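Local structure of nicotinate phosphoribosyltransferase (Porphyromonas gingivalis, 2IM5) at residues Ala160-Phe165 / Glu189-Thr194; Val175-Thr180 / His201-Arg206. The protein probably catalyses the ATP-dependent synthesis of nicotinate D-ribonucleotide from nicotinate and 5-phosphoribosyl 1-diphosphate, a step of NAD biosynthesis. All blocks are in the same frame, centred on the assembly; numbering follows the deposited sequence.

Interaction 1. Residues Ala160-Phe165 / Glu189-Thr194; sequences ATFSIF and ESLFGT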
loop_
_atom_site.group_PDB
_atom_site.type_symbol
_atom_site.label_atom_id
_atom_site.label_comp_id
_atom_site.label_asym_id
_atom_site.label_seq_id
_atom_site.Cartn_x
_atom_site.Cartn_y
_atom_site.Cartn_z
ATOM N N ALA A 160 -13.782 -8.872 -14.477
ATOM C CA ALA A 160 -13.373 -8.604 -13.110
ATOM C C ALA A 160 -12.426 -7.406 -13.084
ATOM O O ALA A 160 -11.243 -7.535 -13.418
ATOM C CB ALA A 160 -12.688 -9.835 -12.519
ATOM N N THR A 161 -12.954 -6.242 -12.704
ATOM C CA THR A 161 -12.157 -5.016 -12.622
ATOM C C THR A 161 -11.048 -5.193 -11.593
ATOM O O THR A 161 -11.326 -5.449 -10.425
ATOM C CB THR A 161 -13.022 -3.818 -12.197
ATOM O OG1 THR A 161 -14.060 -3.624 -13.161
ATOM C CG2 THR A 161 -12.175 -2.550 -12.099
ATOM N N PHE A 162 -9.798 -5.050 -12.020
ATOM C CA PHE A 162 -8.683 -5.216 -11.101
ATOM C C PHE A 162 -7.538 -4.252 -11.368
ATOM O O PHE A 162 -7.428 -3.681 -12.454
ATOM C CB PHE A 162 -8.165 -6.657 -11.163
ATOM C CG PHE A 162 -7.322 -6.955 -12.378
ATOM C CD1 PHE A 162 -5.930 -6.925 -12.300
ATOM C CD2 PHE A 162 -7.919 -7.243 -13.600
ATOM C CE1 PHE A 162 -5.145 -7.177 -13.422
ATOM C CE2 PHE A 162 -7.144 -7.495 -14.729
ATOM C CZ PHE A 162 -5.756 -7.461 -14.641
ATOM N N SER A 163 -6.691 -4.080 -10.358
ATOM C CA SER A 163 -5.528 -3.206 -10.442
ATOM C C SER A 163 -4.316 -3.998 -9.975
ATOM O O SER A 163 -4.448 -4.933 -9.180
ATOM C CB SER A 163 -5.708 -1.971 -9.540
ATOM O OG SER A 163 -6.762 -1.132 -9.982
ATOM N N ILE A 164 -3.141 -3.618 -10.470
ATOM C CA ILE A 164 -1.891 -4.279 -10.104
ATOM C C ILE A 164 -1.288 -3.588 -8.873
ATOM O O ILE A 164 -0.868 -2.432 -8.951
ATOM C CB ILE A 164 -0.878 -4.212 -11.274
ATOM C CG1 ILE A 164 -1.520 -4.785 -12.541
ATOM C CG2 ILE A 164 0.398 -4.969 -10.909
ATOM C CD1 ILE A 164 -0.696 -4.591 -13.802
ATOM N N PHE A 165 -1.260 -4.303 -7.748
ATOM C CA PHE A 165 -0.726 -3.801 -6.476
ATOM C C PHE A 165 0.439 -4.667 -5.977
ATOM O O PHE A 165 0.537 -4.901 -4.774
ATOM C CB PHE A 165 -1.788 -3.870 -5.359
ATOM C CG PHE A 165 -2.937 -2.915 -5.505
ATOM C CD1 PHE A 165 -2.960 -1.945 -6.497
ATOM C CD2 PHE A 165 -3.999 -2.978 -4.601
ATOM C CE1 PHE A 165 -4.027 -1.042 -6.591
ATOM C CE2 PHE A 165 -5.068 -2.087 -4.682
ATOM C CZ PHE A 165 -5.082 -1.115 -5.680
ATOM N N GLU A 189 -10.576 -4.315 -20.910
ATOM C CA GLU A 189 -11.060 -3.286 -20.001
ATOM C C GLU A 189 -11.050 -3.718 -18.530
ATOM O O GLU A 189 -11.238 -2.894 -17.642
ATOM C CB GLU A 189 -12.475 -2.861 -20.406
ATOM C CG GLU A 189 -12.546 -2.179 -21.776
ATOM C CD GLU A 189 -13.979 -1.923 -22.246
ATOM O OE1 GLU A 189 -14.714 -1.152 -21.580
ATOM O OE2 GLU A 189 -14.371 -2.496 -23.288
ATOM N N SER A 190 -10.823 -5.000 -18.264
ATOM C CA SER A 190 -10.814 -5.469 -16.883
ATOM C C SER A 190 -9.652 -4.875 -16.078
ATOM O O SER A 190 -9.736 -4.745 -14.862
ATOM C CB SER A 190 -10.759 -6.998 -16.828
ATOM O OG SER A 190 -9.488 -7.490 -17.221
ATOM N N LEU A 191 -8.573 -4.515 -16.760
ATOM C CA LEU A 191 -7.425 -3.913 -16.088
ATOM C C LEU A 191 -7.710 -2.436 -15.817
ATOM O O LEU A 191 -7.686 -1.616 -16.727
ATOM C CB LEU A 191 -6.169 -4.033 -16.959
ATOM C CG LEU A 191 -4.911 -3.337 -16.424
ATOM C CD1 LEU A 191 -4.481 -4.009 -15.126
ATOM C CD2 LEU A 191 -3.785 -3.395 -17.469
ATOM N N PHE A 192 -7.978 -2.095 -14.564
ATOM C CA PHE A 192 -8.261 -0.709 -14.220
ATOM C C PHE A 192 -6.994 0.140 -14.305
ATOM O O PHE A 192 -6.988 1.220 -14.905
ATOM C CB PHE A 192 -8.838 -0.616 -12.810
ATOM C CG PHE A 192 -9.141 0.790 -12.382
ATOM C CD1 PHE A 192 -10.240 1.466 -12.900
ATOM C CD2 PHE A 192 -8.293 1.460 -11.504
ATOM C CE1 PHE A 192 -10.488 2.789 -12.552
ATOM C CE2 PHE A 192 -8.531 2.785 -11.150
ATOM C CZ PHE A 192 -9.632 3.451 -11.677
ATOM N N GLY A 193 -5.920 -0.351 -13.697
ATOM C CA GLY A 193 -4.668 0.382 -13.714
ATOM C C GLY A 193 -3.644 -0.267 -12.806
ATOM O O GLY A 193 -3.787 -1.433 -12.441
ATOM N N THR A 194 -2.612 0.483 -12.443
ATOM C CA THR A 194 -1.567 -0.037 -11.572
ATOM C C THR A 194 -1.189 0.966 -10.490
ATOM O O THR A 194 -1.330 2.181 -10.664
ATOM C CB THR A 194 -0.296 -0.382 -12.365
ATOM O OG1 THR A 194 0.719 -0.854 -11.464
ATOM C CG2 THR A 194 0.218 0.848 -13.090
HETATM O O HOH W 1 2.135 -2.479 -9.103
#

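Interaction 2. Residues Val175-Thr180 / His201-Arg206; sequences VEDRVT and HKHGLR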
loop_
_atom_site.group_PDB
_atom_site.type_symbol
_atom_site.label_atom_id
_atom_site.label_comp_id
_atom_site.label_asym_id
_atom_site.label_seq_id
_atom_site.Cartn_x
_atom_site.Cartn_y
_atom_site.Cartn_z
ATOM N N VAL A 175 10.386 -8.064 -14.080
ATOM C CA VAL A 175 9.227 -8.947 -14.065
ATOM C C VAL A 175 7.916 -8.146 -13.964
ATOM O O VAL A 175 6.969 -8.415 -14.710
ATOM C CB VAL A 175 9.308 -9.956 -12.905
ATOM C CG1 VAL A 175 7.976 -10.666 -12.734
ATOM C CG2 VAL A 175 10.421 -10.967 -13.176
ATOM N N GLU A 176 7.853 -7.166 -13.059
ATOM C CA GLU A 176 6.630 -6.372 -12.928
ATOM C C GLU A 176 6.356 -5.613 -14.224
ATOM O O GLU A 176 5.211 -5.494 -14.650
ATOM C CB GLU A 176 6.711 -5.366 -11.763
ATOM C CG GLU A 176 5.483 -4.440 -11.708
ATOM C CD GLU A 176 5.452 -3.454 -10.519
ATOM O OE1 GLU A 176 6.522 -3.101 -9.960
ATOM O OE2 GLU A 176 4.334 -3.011 -10.164
ATOM N N ASP A 177 7.417 -5.113 -14.847
ATOM C CA ASP A 177 7.299 -4.364 -16.093
ATOM C C ASP A 177 6.673 -5.219 -17.193
ATOM O O ASP A 177 5.706 -4.814 -17.833
ATOM C CB ASP A 177 8.681 -3.885 -16.545
ATOM C CG ASP A 177 8.613 -2.885 -17.686
ATOM O OD1 ASP A 177 7.633 -2.905 -18.456
ATOM O OD2 ASP A 177 9.553 -2.078 -17.827
ATOM N N ARG A 178 7.236 -6.402 -17.414
ATOM C CA ARG A 178 6.728 -7.301 -18.448
ATOM C C ARG A 178 5.321 -7.803 -18.134
ATOM O O ARG A 178 4.479 -7.884 -19.024
ATOM C CB ARG A 178 7.683 -8.486 -18.636
ATOM C CG ARG A 178 7.255 -9.469 -19.722
ATOM C CD ARG A 178 6.921 -8.750 -21.028
ATOM N NE ARG A 178 6.378 -9.663 -22.031
ATOM C CZ ARG A 178 5.781 -9.272 -23.155
ATOM N NH1 ARG A 178 5.642 -7.978 -23.426
ATOM N NH2 ARG A 178 5.322 -10.177 -24.010
ATOM N N VAL A 179 5.070 -8.139 -16.875
ATOM C CA VAL A 179 3.755 -8.622 -16.462
ATOM C C VAL A 179 2.691 -7.558 -16.727
ATOM O O VAL A 179 1.588 -7.872 -17.183
ATOM C CB VAL A 179 3.739 -8.999 -14.957
ATOM C CG1 VAL A 179 2.299 -9.168 -14.465
ATOM C CG2 VAL A 179 4.510 -10.305 -14.741
ATOM N N THR A 180 3.030 -6.303 -16.437
ATOM C CA THR A 180 2.113 -5.192 -16.661
ATOM C C THR A 180 1.834 -5.061 -18.154
ATOM O O THR A 180 0.701 -4.835 -18.568
ATOM C CB THR A 180 2.715 -3.866 -16.153
ATOM O OG1 THR A 180 2.942 -3.969 -14.744
ATOM C CG2 THR A 180 1.772 -2.700 -16.435
ATOM N N HIS A 201 2.998 5.254 -16.121
ATOM C CA HIS A 201 3.502 6.265 -17.034
ATOM C C HIS A 201 4.030 5.574 -18.287
ATOM O O HIS A 201 3.644 5.906 -19.410
ATOM C CB HIS A 201 4.634 7.051 -16.369
ATOM C CG HIS A 201 5.303 8.040 -17.274
ATOM N ND1 HIS A 201 6.579 8.507 -17.047
ATOM C CD2 HIS A 201 4.867 8.666 -18.394
ATOM C CE1 HIS A 201 6.902 9.378 -17.987
ATOM N NE2 HIS A 201 5.881 9.492 -18.816
ATOM N N LYS A 202 4.910 4.601 -18.077
ATOM C CA LYS A 202 5.521 3.854 -19.169
ATOM C C LYS A 202 4.537 3.120 -20.085
ATOM O O LYS A 202 4.685 3.150 -21.309
ATOM C CB LYS A 202 6.524 2.846 -18.607
ATOM C CG LYS A 202 7.138 1.950 -19.658
ATOM C CD LYS A 202 8.299 1.135 -19.107
ATOM C CE LYS A 202 8.856 0.212 -20.191
ATOM N NZ LYS A 202 10.063 -0.511 -19.736
ATOM N N HIS A 203 3.541 2.467 -19.497
ATOM C CA HIS A 203 2.577 1.706 -20.276
ATOM C C HIS A 203 1.252 2.403 -20.560
ATOM O O HIS A 203 0.322 1.781 -21.074
ATOM C CB HIS A 203 2.319 0.365 -19.591
ATOM C CG HIS A 203 3.532 -0.507 -19.512
ATOM N ND1 HIS A 203 4.142 -1.038 -20.628
ATOM C CD2 HIS A 203 4.268 -0.917 -18.451
ATOM C CE1 HIS A 203 5.202 -1.736 -20.258
ATOM N NE2 HIS A 203 5.301 -1.679 -18.941
ATOM N N GLY A 204 1.170 3.687 -20.228
ATOM C CA GLY A 204 -0.040 4.451 -20.487
ATOM C C GLY A 204 -1.277 3.924 -19.787
ATOM O O GLY A 204 -2.344 3.821 -20.387
ATOM N N LEU A 205 -1.136 3.588 -18.512
ATOM C CA LEU A 205 -2.247 3.076 -17.730
ATOM C C LEU A 205 -2.625 4.087 -16.653
ATOM O O LEU A 205 -1.859 4.999 -16.353
ATOM C CB LEU A 205 -1.845 1.760 -17.055
ATOM C CG LEU A 205 -1.441 0.588 -17.955
ATOM C CD1 LEU A 205 -0.896 -0.544 -17.083
ATOM C CD2 LEU A 205 -2.647 0.110 -18.771
ATOM N N ARG A 206 -3.812 3.922 -16.079
ATOM C CA ARG A 206 -4.264 4.785 -14.998
ATOM C C ARG A 206 -3.522 4.347 -13.734
ATOM O O ARG A 206 -3.140 3.179 -13.611
ATOM C CB ARG A 206 -5.764 4.602 -14.742
ATOM C CG ARG A 206 -6.698 5.181 -15.791
ATOM C CD ARG A 206 -8.150 5.052 -15.328
ATOM N NE ARG A 206 -8.619 3.669 -15.369
ATOM C CZ ARG A 206 -9.145 3.087 -16.444
ATOM N NH1 ARG A 206 -9.283 3.766 -17.573
ATOM N NH2 ARG A 206 -9.521 1.817 -16.399
#

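Interaction 1. Residues Ala160-Phe165 / Glu189-Thr194
Phe162 and Ile164 pair with residues Ser190 to Thr194 as neighbouring parallel strands of a beta-alpha-beta unit, strand 162-164, helix 173-186 and strand 191-194, in the parallel beta-alpha part of the enzyme, which in this family forms an irregular alpha/beta barrel. Three backbone hydrogen bonds tie the strands. Phe162 takes part in two of them: its N donates to Ser190 O over 2.9 Å, and its O accepts from Phe192 N at 2.7 Å. Ile164 N then reaches Gly193 O at 3.0 Å, with an N-H...O angle of 159°. Two CA-H...O contacts reinforce these bonds, from Thr161 CA to Ser190 O and from Ser163 CA to Gly193 O.

The apolar contacts gather on the face that carries Phe162, Ile164 and Leu191, the side on which helix 173-186 packs against Ile164 and Leu191. With CG between its backbone N and carbonyl carbon (chi1 77°), the Phe162 ring lies alongside the neighbouring strand, and Leu191 CA sits over one ring face, 4.3 Å from the centroid. Leu191 CD1 touches Phe162 CE1 at 3.7 Å and also meets CG1 and CD1 of Ile164, so that one methyl group touches both side chains. Ser190 OG lies in the plane of the Phe162 ring at its edge, while its hydrogen bond goes to Ala187 O.

On the other face Ser163 OG, hydrogen-bonded to Ser208 OG, meets the edge of the Phe192 ring at CD2, 3.4 Å away. At the C-terminal end of the pairing a water donates to Ile164 O and is hydrogen-bonded at 3.2 Å to Thr194 OG1, which is also hydrogen-bonded to Asn196 N.

Interaction 2. Residues Val175-Thr180 / His201-Arg206
Asp177, on helix 173-186, meets both Lys202 and His203 at the end of helix 197-203, so that one carboxylate joins two successive helices of the beta-alpha region. From CB the Asp177 side chain runs with CG anti to the backbone N (chi1 -169°), which brings the carboxylate across to the second helix. CG itself has the two basic groups near it, and the oxygens divide the partners. OD1 accepts a hydrogen bond from His203 NE2 at 2.7 Å; the oxygen lies almost in the imidazole plane, at the ring edge, yet the nitrogen lies above the carboxylate plane, and the two planes are 77° apart. The bond is bent, with an N-H...O angle of 144°. OD2 turns its syn lone pair to Lys202 NZ in a salt bridge modelled at 2.5 Å, so short that the exact length is doubtful.

Lys202 gets there with a fully extended chain that crosses the Asp177 side chain at about a right angle. Its CG lies over the centre of one face of the His203 ring, 4.1 Å above the plane, so the two basic side chains pack together as they approach the acid.

One turn further along helix 173-186, Thr180 adds the apolar part. Its CG2 touches His203 CD2 at 3.7 Å and presses closely on Leu205 CD1 at 3.5 Å, whereas OG1 turns back to bond Glu176 O within its own helix. Gly204, with positive phi, ends helix 197-203 in a Schellman motif; beyond it the chain turns, and Leu205 also reaches Thr180.

With a lysine and an imidazole N-H both directed at it, the Asp177 carboxylate is probably stabilised as an anion, and the pairing of charges joins the helices at the protein surface.

The centres of interactions 1 and 2 lie about 12 Å apart, and the segments alternate along the chain: 160-165, 175-180, 189-194, 201-206. Strand 162-164 leads through helix 173-186 to strand 191-194, then through helix 197-203 to the short strand 206-207. Interaction 1 therefore joins two adjacent strands, while interaction 2 joins the helices that follow each of them. The two contacts also touch directly: Ile164 CD1 packs near Thr180 OG1, Arg206 makes a cation-pi contact with Phe192, and Thr194 N probably donates to Arg206 O, adding that strand beside 191-194. A buried strand pairing and a more polar helix pairing at the surface thus hold together successive beta-alpha units in the parallel beta-alpha region.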